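Long-range contacts in kcn28 (PDB 6J31), which is of unknown function but has a two-domain GT-B-type fold related to erythromycin biosynthesis protein CIII and holds a (2E,2'E)-3,3'-(1,2-phenylene)di(prop-2-enoic acid) molecule: residues V189-Q194 / F205-P210; H238-L243 / I265-D270; E98-V103 / M118-P123. All coordinates share one frame; numbering follows the deposited sequence.

Overall arrangement
The three contacts follow one another along the chain in the order 3, 1, 2, without interleaving. Contacts 3 and 1 belong to the seven-stranded parallel sheet of the N-terminal half: contact 3 lies where strands 103-107 and 124-128 begin, and contact 1 at the outer strand 205-207, their centres about 27 Å apart. Contact 2 lies in loops at the strand ends of the six-stranded parallel sheet of the other half, about 30 Å between centres from contact 1 and about 43 Å from contact 3. Contacts 3 and 2 thus each lie within one domain, while contact 1, which also meets helices 305-314 and 364-378, lies between the two halves of the GT-B fold.

Contact 1: V189-Q194 / F205-P210; sequences VPRFLQ and FTFIGP
Phe207 presents its ring to segment 189-194 by face and by edge. Over one face lies the start of Arg191, with CA 4.1 Å above the ring plane and displaced toward the rim. CB of Arg191 is on this same side, 4.0 Å from Phe207 CD2. At the edge and in plane is the amide oxygen of Gln194, OE1 being 3.5 Å from Phe207 CE1, and Val189 O also approaches the edge. The guanidinium of Arg191 turns one face to Phe207 CD2, but its plane is 72° from that of the ring, so the two do not stack. Its NH1 is held by a salt bridge to Glu202.

Gln194 reaches the ring because its CG stands anti to the backbone N (chi1 166°), which places CG 3.5 Å from Phe207 CZ. The bend at chi2 then turns CD and OE1 back to CE1, while NE2 bonds to Val132 O. A long amide suits this place: its methylenes pack against the CE1-CZ rim and its polar end is still paired.

The backbones meet at Gly209, whose N gives a weak, bent hydrogen bond of 3.2 Å to Val189 O. With phi at 77°, glycine fits here because a side chain would press on the preceding carbonyl and on Pro210. Pro190 and Pro210 touch loosely through their CD atoms, 4.4 Å apart.

Segment 189-194, with a short 3-10 turn at 191-193, leaves strand 185-187 and packs beside outermost strand 205-207, which is bonded to strand 185-187 through Thr206, with Ile208 just beyond continuing the pairing. Val189 and Pro210 rest on Gln309 of helix 305-314, and Pro190 and Pro210 on Leu377 of helix 364-378, where the first sheet meets the second half of the molecule.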
loop_
_atom_site.group_PDB
_atom_site.type_symbol
_atom_site.label_atom_id
_atom_site.label_comp_id
_atom_site.label_asym_id
_atom_site.label_seq_id
_atom_site.Cartn_x
_atom_site.Cartn_y
_atom_site.Cartn_z
ATOM N N VAL A 189 2.585 -3.037 8.070
ATOM C CA VAL A 189 2.041 -4.361 7.771
ATOM C C VAL A 189 2.387 -5.285 8.929
ATOM O O VAL A 189 3.344 -5.032 9.677
ATOM C CB VAL A 189 2.589 -4.921 6.433
ATOM C CG1 VAL A 189 2.452 -3.909 5.305
ATOM C CG2 VAL A 189 4.035 -5.341 6.580
ATOM N N PRO A 190 1.604 -6.343 9.136
ATOM C CA PRO A 190 1.984 -7.351 10.133
ATOM C C PRO A 190 3.180 -8.157 9.653
ATOM O O PRO A 190 3.463 -8.239 8.456
ATOM C CB PRO A 190 0.736 -8.230 10.253
ATOM C CG PRO A 190 0.020 -8.044 8.955
ATOM C CD PRO A 190 0.298 -6.635 8.521
ATOM N N ARG A 191 3.883 -8.773 10.607
ATOM C CA ARG A 191 5.076 -9.533 10.246
ATOM C C ARG A 191 4.738 -10.703 9.327
ATOM O O ARG A 191 5.562 -11.088 8.492
ATOM C CB ARG A 191 5.819 -10.010 11.503
ATOM C CG ARG A 191 5.282 -11.294 12.138
ATOM C CD ARG A 191 6.118 -11.803 13.333
ATOM N NE ARG A 191 6.477 -10.759 14.293
ATOM C CZ ARG A 191 7.646 -10.128 14.317
ATOM N NH1 ARG A 191 8.590 -10.428 13.430
ATOM N NH2 ARG A 191 7.871 -9.190 15.227
ATOM N N PHE A 192 3.529 -11.263 9.436
ATOM C CA PHE A 192 3.184 -12.390 8.575
ATOM C C PHE A 192 2.896 -11.977 7.133
ATOM O O PHE A 192 2.685 -12.860 6.293
ATOM C CB PHE A 192 2.003 -13.187 9.153
ATOM C CG PHE A 192 0.715 -12.414 9.281
ATOM C CD1 PHE A 192 -0.068 -12.143 8.168
ATOM C CD2 PHE A 192 0.261 -12.005 10.522
ATOM C CE1 PHE A 192 -1.257 -11.445 8.289
ATOM C CE2 PHE A 192 -0.931 -11.309 10.650
ATOM C CZ PHE A 192 -1.690 -11.028 9.533
ATOM N N LEU A 193 2.862 -10.677 6.829
ATOM C CA LEU A 193 2.773 -10.188 5.456
ATOM C C LEU A 193 4.100 -9.644 4.942
ATOM O O LEU A 193 4.144 -9.091 3.838
ATOM C CB LEU A 193 1.694 -9.105 5.336
ATOM C CG LEU A 193 0.242 -9.560 5.490
ATOM C CD1 LEU A 193 -0.742 -8.427 5.191
ATOM C CD2 LEU A 193 -0.032 -10.775 4.604
ATOM N N GLN A 194 5.185 -9.822 5.701
ATOM C CA GLN A 194 6.506 -9.370 5.296
ATOM C C GLN A 194 7.310 -10.559 4.805
ATOM O O GLN A 194 7.607 -11.462 5.601
ATOM C CB GLN A 194 7.229 -8.695 6.459
ATOM C CG GLN A 194 8.733 -8.498 6.238
ATOM C CD GLN A 194 9.043 -7.360 5.274
ATOM O OE1 GLN A 194 8.602 -6.230 5.471
ATOM N NE2 GLN A 194 9.812 -7.653 4.238
ATOM N N PHE A 205 13.593 -1.640 11.824
ATOM C CA PHE A 205 12.236 -1.693 11.295
ATOM C C PHE A 205 11.295 -2.204 12.380
ATOM O O PHE A 205 11.602 -3.192 13.053
ATOM C CB PHE A 205 12.151 -2.615 10.072
ATOM C CG PHE A 205 13.003 -2.184 8.899
ATOM C CD1 PHE A 205 12.485 -1.354 7.917
ATOM C CD2 PHE A 205 14.301 -2.642 8.761
ATOM C CE1 PHE A 205 13.255 -0.965 6.835
ATOM C CE2 PHE A 205 15.082 -2.261 7.679
ATOM C CZ PHE A 205 14.559 -1.422 6.714
ATOM N N THR A 206 10.154 -1.540 12.553
ATOM C CA THR A 206 9.126 -1.989 13.486
ATOM C C THR A 206 7.876 -2.367 12.706
ATOM O O THR A 206 7.331 -1.543 11.968
ATOM C CB THR A 206 8.795 -0.914 14.521
ATOM O OG1 THR A 206 9.947 -0.647 15.327
ATOM C CG2 THR A 206 7.658 -1.379 15.423
ATOM N N PHE A 207 7.417 -3.604 12.884
ATOM C CA PHE A 207 6.188 -4.060 12.243
ATOM C C PHE A 207 5.005 -3.562 13.062
ATOM O O PHE A 207 4.789 -4.006 14.194
ATOM C CB PHE A 207 6.180 -5.578 12.101
ATOM C CG PHE A 207 7.233 -6.095 11.164
ATOM C CD1 PHE A 207 7.153 -5.829 9.806
ATOM C CD2 PHE A 207 8.300 -6.846 11.634
ATOM C CE1 PHE A 207 8.117 -6.294 8.937
ATOM C CE2 PHE A 207 9.268 -7.319 10.768
ATOM C CZ PHE A 207 9.176 -7.045 9.418
ATOM N N ILE A 208 4.252 -2.625 12.496
ATOM C CA ILE A 208 3.191 -1.945 13.228
ATOM C C ILE A 208 1.844 -2.586 12.919
ATOM O O ILE A 208 0.941 -2.602 13.763
ATOM C CB ILE A 208 3.191 -0.440 12.893
ATOM C CG1 ILE A 208 4.452 0.216 13.449
ATOM C CG2 ILE A 208 1.952 0.260 13.438
ATOM C CD1 ILE A 208 4.463 0.331 14.958
ATOM N N GLY A 209 1.708 -3.138 11.721
ATOM C CA GLY A 209 0.408 -3.498 11.217
ATOM C C GLY A 209 -0.308 -2.249 10.747
ATOM O O GLY A 209 0.243 -1.144 10.783
ATOM N N PRO A 210 -1.551 -2.396 10.299
ATOM C CA PRO A 210 -2.300 -1.239 9.807
ATOM C C PRO A 210 -2.606 -0.252 10.917
ATOM O O PRO A 210 -2.764 -0.616 12.085
ATOM C CB PRO A 210 -3.585 -1.857 9.250
ATOM C CG PRO A 210 -3.744 -3.114 10.031
ATOM C CD PRO A 210 -2.349 -3.627 10.244
#

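Contact 2: H238-L243 / I265-D270; sequences HLTNQL and IGRHVD
Arg267 swings back toward His238 and Thr240 through its torsions: CG lies between the backbone N and the carbonyl carbon (chi1 60°), and the chain bends twice more, at chi2 and chi3. NH1 thereby comes 3.5 Å from His238 O, which lies at the edge of the guanidinium and near its plane. A long side chain suits this place, since it can bring its guanidinium back beside His238 O at the exposed side. Thr240 has its methyl CG2 3.8 Å from Gly266 CA. Its OG1 is modelled as donating a hydrogen bond to Ile265 O, but the atom stands too close to another part of the model, so that bond is doubtful, as is the off-staggered chi1 of 147° that OG1 defines.

Gly266 suits its place first because, at phi 96° and psi 156°, a CB would be jammed against the preceding carbonyl O, and second because that CB would run into the threonine methyl. It opens a type I beta turn to Val269, closed by a weak Val269 N to Gly266 O bond. Val269 CG2 makes a loose methyl-to-carbonyl contact with Thr240 O, at 4.1 Å. Successive inverse gamma turns centred on Leu239, Thr240 and Asn241 give segment 238-243 its tightly turning backbone.

The loops lie at the strand ends of the second GT-B domain, with the His238 side chain about 10 Å from the bound ligand. Both follow the C-terminal ends of adjacent parallel strands. Segment 238-243 lies inside the beta-alpha-beta crossover from strand 229-234 through helix 243-253, with Gln242 at the N-cap; segment 265-270 comes just after its second strand, 259-264. Ile265 pairs through its backbone with His284, the last residue of strand 281-284, while the Asp270 side chain bonds to Asn285, just past it.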
loop_
_atom_site.group_PDB
_atom_site.type_symbol
_atom_site.label_atom_id
_atom_site.label_comp_id
_atom_site.label_asym_id
_atom_site.label_seq_id
_atom_site.Cartn_x
_atom_site.Cartn_y
_atom_site.Cartn_z
ATOM N N HIS A 238 -5.915 0.564 -9.630
ATOM C CA HIS A 238 -5.990 1.657 -10.597
ATOM C C HIS A 238 -6.255 1.149 -12.015
ATOM O O HIS A 238 -7.264 1.514 -12.628
ATOM C CB HIS A 238 -4.703 2.488 -10.537
ATOM C CG HIS A 238 -4.783 3.787 -11.270
ATOM N ND1 HIS A 238 -4.688 3.886 -12.640
ATOM C CD2 HIS A 238 -4.929 5.051 -10.808
ATOM C CE1 HIS A 238 -4.780 5.157 -12.991
ATOM N NE2 HIS A 238 -4.927 5.884 -11.898
ATOM N N LEU A 239 -5.368 0.300 -12.539
ATOM C CA LEU A 239 -5.503 -0.251 -13.894
ATOM C C LEU A 239 -6.356 -1.523 -13.932
ATOM O O LEU A 239 -5.889 -2.623 -14.227
ATOM C CB LEU A 239 -4.123 -0.504 -14.483
ATOM C CG LEU A 239 -3.529 0.692 -15.227
ATOM C CD1 LEU A 239 -4.610 1.416 -16.018
ATOM C CD2 LEU A 239 -2.834 1.626 -14.266
ATOM N N THR A 240 -7.629 -1.345 -13.598
ATOM C CA THR A 240 -8.634 -2.402 -13.631
ATOM C C THR A 240 -9.222 -2.594 -15.031
ATOM O O THR A 240 -10.445 -2.673 -15.185
ATOM C CB THR A 240 -9.750 -2.117 -12.621
ATOM O OG1 THR A 240 -10.992 -2.609 -13.137
ATOM C CG2 THR A 240 -9.858 -0.623 -12.342
ATOM N N ASN A 241 -8.379 -2.668 -16.058
ATOM C CA ASN A 241 -8.843 -2.676 -17.449
ATOM C C ASN A 241 -8.951 -4.103 -17.997
ATOM O O ASN A 241 -8.376 -4.456 -19.029
ATOM C CB ASN A 241 -7.912 -1.824 -18.313
ATOM C CG ASN A 241 -6.438 -2.117 -18.056
ATOM O OD1 ASN A 241 -5.651 -1.203 -17.810
ATOM N ND2 ASN A 241 -6.063 -3.391 -18.096
ATOM N N GLN A 242 -9.727 -4.937 -17.286
ATOM C CA GLN A 242 -9.969 -6.334 -17.668
ATOM C C GLN A 242 -11.465 -6.629 -17.762
ATOM O O GLN A 242 -12.050 -7.209 -16.847
ATOM C CB GLN A 242 -9.282 -7.284 -16.682
ATOM C CG GLN A 242 -7.804 -7.040 -16.528
ATOM C CD GLN A 242 -7.075 -7.329 -17.824
ATOM O OE1 GLN A 242 -7.436 -8.255 -18.554
ATOM N NE2 GLN A 242 -6.058 -6.534 -18.128
ATOM N N LEU A 243 -12.058 -6.294 -18.903
ATOM C CA LEU A 243 -13.443 -6.647 -19.194
ATOM C C LEU A 243 -13.573 -8.139 -19.496
ATOM O O LEU A 243 -14.571 -8.748 -19.092
ATOM C CB LEU A 243 -14.001 -5.819 -20.357
ATOM C CG LEU A 243 -15.527 -5.853 -20.537
ATOM C CD1 LEU A 243 -16.261 -5.638 -19.218
ATOM C CD2 LEU A 243 -15.984 -4.836 -21.577
ATOM N N ILE A 265 -15.829 -2.638 -11.207
ATOM C CA ILE A 265 -15.115 -2.617 -12.480
ATOM C C ILE A 265 -14.137 -1.461 -12.603
ATOM O O ILE A 265 -13.313 -1.467 -13.533
ATOM C CB ILE A 265 -16.113 -2.583 -13.653
ATOM C CG1 ILE A 265 -17.104 -1.445 -13.431
ATOM C CG2 ILE A 265 -16.834 -3.912 -13.767
ATOM C CD1 ILE A 265 -18.151 -1.362 -14.463
ATOM N N GLY A 266 -14.246 -0.445 -11.756
ATOM C CA GLY A 266 -13.356 0.691 -11.798
ATOM C C GLY A 266 -13.935 1.864 -12.579
ATOM O O GLY A 266 -14.815 1.720 -13.430
ATOM N N ARG A 267 -13.427 3.051 -12.249
ATOM C CA ARG A 267 -13.818 4.320 -12.847
ATOM C C ARG A 267 -13.612 4.359 -14.363
ATOM O O ARG A 267 -14.308 5.125 -15.040
ATOM C CB ARG A 267 -13.018 5.450 -12.182
ATOM C CG ARG A 267 -11.509 5.336 -12.336
ATOM C CD ARG A 267 -10.796 5.786 -11.077
ATOM N NE ARG A 267 -11.018 4.843 -9.984
ATOM C CZ ARG A 267 -10.553 3.600 -9.989
ATOM N NH1 ARG A 267 -9.860 3.173 -11.034
ATOM N NH2 ARG A 267 -10.783 2.784 -8.968
ATOM N N HIS A 268 -12.690 3.566 -14.914
ATOM C CA HIS A 268 -12.341 3.636 -16.331
ATOM C C HIS A 268 -13.299 2.906 -17.259
ATOM O O HIS A 268 -13.116 2.998 -18.476
ATOM C CB HIS A 268 -10.926 3.103 -16.589
ATOM C CG HIS A 268 -9.855 4.119 -16.364
ATOM N ND1 HIS A 268 -8.532 3.887 -16.674
ATOM C CD2 HIS A 268 -9.917 5.395 -15.914
ATOM C CE1 HIS A 268 -7.820 4.960 -16.386
ATOM N NE2 HIS A 268 -8.636 5.890 -15.926
ATOM N N VAL A 269 -14.304 2.193 -16.753
ATOM C CA VAL A 269 -15.087 1.349 -17.651
ATOM C C VAL A 269 -16.575 1.631 -17.492
ATOM O O VAL A 269 -17.015 2.781 -17.620
ATOM C CB VAL A 269 -14.798 -0.150 -17.425
ATOM C CG1 VAL A 269 -14.912 -0.919 -18.738
ATOM C CG2 VAL A 269 -13.427 -0.358 -16.795
ATOM N N ASP A 270 -17.346 0.574 -17.237
ATOM C CA ASP A 270 -18.814 0.513 -17.177
ATOM C C ASP A 270 -19.304 0.339 -18.606
ATOM O O ASP A 270 -20.496 0.541 -18.877
ATOM C CB ASP A 270 -19.488 1.724 -16.511
ATOM C CG ASP A 270 -20.760 1.352 -15.745
ATOM O OD1 ASP A 270 -21.356 0.296 -16.022
ATOM O OD2 ASP A 270 -21.153 2.119 -14.844
#

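Contact 3: E98-V103 / M118-P123; sequences EDRPDV and MNWGIP
Ile122 and Pro123 lead out of helix 112-120 into strand 124-128 and pack on Pro101 and Asp102, which lead into strand 103-107, and on Val103, which begins it. The segments therefore border a beta-alpha-beta crossover of the parallel sheet, and Gly121, with positive phi, closes the helix in a Schellman motif.

The inner part is tight. The beta-branched Ile122 fits because its CG2 can sit 3.4 Å from both Pro101 O and Asp102 O while the CG1-CD1 branch reaches the Pro101 ring, CD1 to CD 4.1 Å. Beyond it Val103 CG2 comes 3.3 Å from Pro123 O.

On the exposed side the packing is just as close at one flat pair. The guanidinium of Arg100 lies on the Trp120 indole, planes 7° apart, in a cation-pi stack with CZ 3.3 Å from the five-membered ring's centroid. Its extended chain carries CD over the six-membered ring as a CH-pi contact. Arginine suits the spot because it can lie flat while NH2 forms a salt bridge with Glu97. Solvent mediates the rest: at the guanidinium edge, Arg100 NH1 donates to a water 2.6 Å away, and that water in turn donates to Trp120 O at 2.9 Å.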
loop_
_atom_site.group_PDB
_atom_site.type_symbol
_atom_site.label_atom_id
_atom_site.label_comp_id
_atom_site.label_asym_id
_atom_site.label_seq_id
_atom_site.Cartn_x
_atom_site.Cartn_y
_atom_site.Cartn_z
ATOM N N GLU A 98 12.715 28.001 7.713
ATOM C CA GLU A 98 12.494 28.876 8.851
ATOM C C GLU A 98 11.509 28.280 9.849
ATOM O O GLU A 98 11.138 28.953 10.815
ATOM C CB GLU A 98 11.958 30.217 8.344
ATOM C CG GLU A 98 12.804 30.874 7.248
ATOM C CD GLU A 98 13.783 31.912 7.750
ATOM O OE1 GLU A 98 14.941 31.556 8.058
ATOM O OE2 GLU A 98 13.389 33.096 7.813
ATOM N N ASP A 99 11.056 27.051 9.618
ATOM C CA ASP A 99 10.047 26.394 10.444
ATOM C C ASP A 99 10.409 24.922 10.616
ATOM O O ASP A 99 9.611 24.023 10.349
ATOM C CB ASP A 99 8.665 26.551 9.810
ATOM C CG ASP A 99 7.539 26.434 10.814
ATOM O OD1 ASP A 99 7.821 26.356 12.027
ATOM O OD2 ASP A 99 6.366 26.418 10.387
ATOM N N ARG A 100 11.633 24.664 11.063
ATOM C CA ARG A 100 12.149 23.304 11.048
ATOM C C ARG A 100 11.427 22.430 12.073
ATOM O O ARG A 100 11.210 22.850 13.212
ATOM C CB ARG A 100 13.650 23.309 11.313
ATOM C CG ARG A 100 14.412 24.121 10.287
ATOM C CD ARG A 100 15.902 24.031 10.506
ATOM N NE ARG A 100 16.641 24.761 9.485
ATOM C CZ ARG A 100 17.957 24.697 9.335
ATOM N NH1 ARG A 100 18.676 23.923 10.134
ATOM N NH2 ARG A 100 18.553 25.397 8.381
ATOM N N PRO A 101 11.063 21.209 11.703
ATOM C CA PRO A 101 10.314 20.346 12.620
ATOM C C PRO A 101 11.233 19.604 13.580
ATOM O O PRO A 101 12.455 19.560 13.415
ATOM C CB PRO A 101 9.607 19.373 11.672
ATOM C CG PRO A 101 10.600 19.211 10.555
ATOM C CD PRO A 101 11.259 20.573 10.388
ATOM N N ASP A 102 10.614 19.051 14.627
ATOM C CA ASP A 102 11.347 18.221 15.578
ATOM C C ASP A 102 11.675 16.852 15.001
ATOM O O ASP A 102 12.664 16.231 15.405
ATOM C CB ASP A 102 10.550 18.083 16.872
ATOM C CG ASP A 102 10.418 19.397 17.605
ATOM O OD1 ASP A 102 11.463 20.043 17.828
ATOM O OD2 ASP A 102 9.282 19.787 17.948
ATOM N N VAL A 103 10.850 16.355 14.082
ATOM C CA VAL A 103 11.095 15.070 13.446
ATOM C C VAL A 103 10.441 15.089 12.073
ATOM O O VAL A 103 9.402 15.723 11.866
ATOM C CB VAL A 103 10.575 13.904 14.322
ATOM C CG1 VAL A 103 9.085 14.042 14.562
ATOM C CG2 VAL A 103 10.894 12.561 13.686
ATOM N N MET A 118 18.965 14.869 7.342
ATOM C CA MET A 118 20.398 14.707 7.558
ATOM C C MET A 118 21.125 16.050 7.505
ATOM O O MET A 118 22.032 16.301 8.306
ATOM C CB MET A 118 20.960 13.731 6.526
ATOM C CG MET A 118 20.598 12.278 6.821
ATOM S SD MET A 118 20.797 11.177 5.411
ATOM C CE MET A 118 22.563 10.879 5.472
ATOM N N ASN A 119 20.719 16.935 6.589
ATOM C CA ASN A 119 21.343 18.254 6.490
ATOM C C ASN A 119 21.168 19.055 7.778
ATOM O O ASN A 119 22.088 19.756 8.212
ATOM C CB ASN A 119 20.752 19.034 5.311
ATOM C CG ASN A 119 21.196 18.504 3.952
ATOM O OD1 ASN A 119 22.179 17.780 3.839
ATOM N ND2 ASN A 119 20.462 18.877 2.911
ATOM N N TRP A 120 19.991 18.971 8.398
ATOM C CA TRP A 120 19.637 19.810 9.535
ATOM C C TRP A 120 19.803 19.118 10.879
ATOM O O TRP A 120 19.442 19.701 11.906
ATOM C CB TRP A 120 18.197 20.307 9.394
ATOM C CG TRP A 120 17.977 21.240 8.253
ATOM C CD1 TRP A 120 18.932 21.893 7.528
ATOM C CD2 TRP A 120 16.716 21.673 7.736
ATOM N NE1 TRP A 120 18.342 22.690 6.577
ATOM C CE2 TRP A 120 16.980 22.575 6.688
ATOM C CE3 TRP A 120 15.387 21.378 8.053
ATOM C CZ2 TRP A 120 15.963 23.186 5.956
ATOM C CZ3 TRP A 120 14.380 21.980 7.322
ATOM C CH2 TRP A 120 14.673 22.872 6.285
ATOM N N GLY A 121 20.350 17.907 10.899
ATOM C CA GLY A 121 20.503 17.180 12.149
ATOM C C GLY A 121 19.193 16.912 12.856
ATOM O O GLY A 121 19.123 16.991 14.090
ATOM N N ILE A 122 18.154 16.575 12.099
ATOM C CA ILE A 122 16.834 16.298 12.653
ATOM C C ILE A 122 16.586 14.804 12.481
ATOM O O ILE A 122 16.929 14.245 11.428
ATOM C CB ILE A 122 15.756 17.152 11.960
ATOM C CG1 ILE A 122 16.101 18.636 12.080
ATOM C CG2 ILE A 122 14.380 16.921 12.562
ATOM C CD1 ILE A 122 15.143 19.547 11.352
ATOM N N PRO A 123 16.038 14.114 13.480
ATOM C CA PRO A 123 15.718 12.691 13.305
ATOM C C PRO A 123 14.593 12.494 12.297
ATOM O O PRO A 123 13.707 13.339 12.145
ATOM C CB PRO A 123 15.302 12.232 14.710
ATOM C CG PRO A 123 14.988 13.481 15.465
ATOM C CD PRO A 123 15.791 14.589 14.851
HETATM O O HOH W 1 18.250 22.327 12.126
#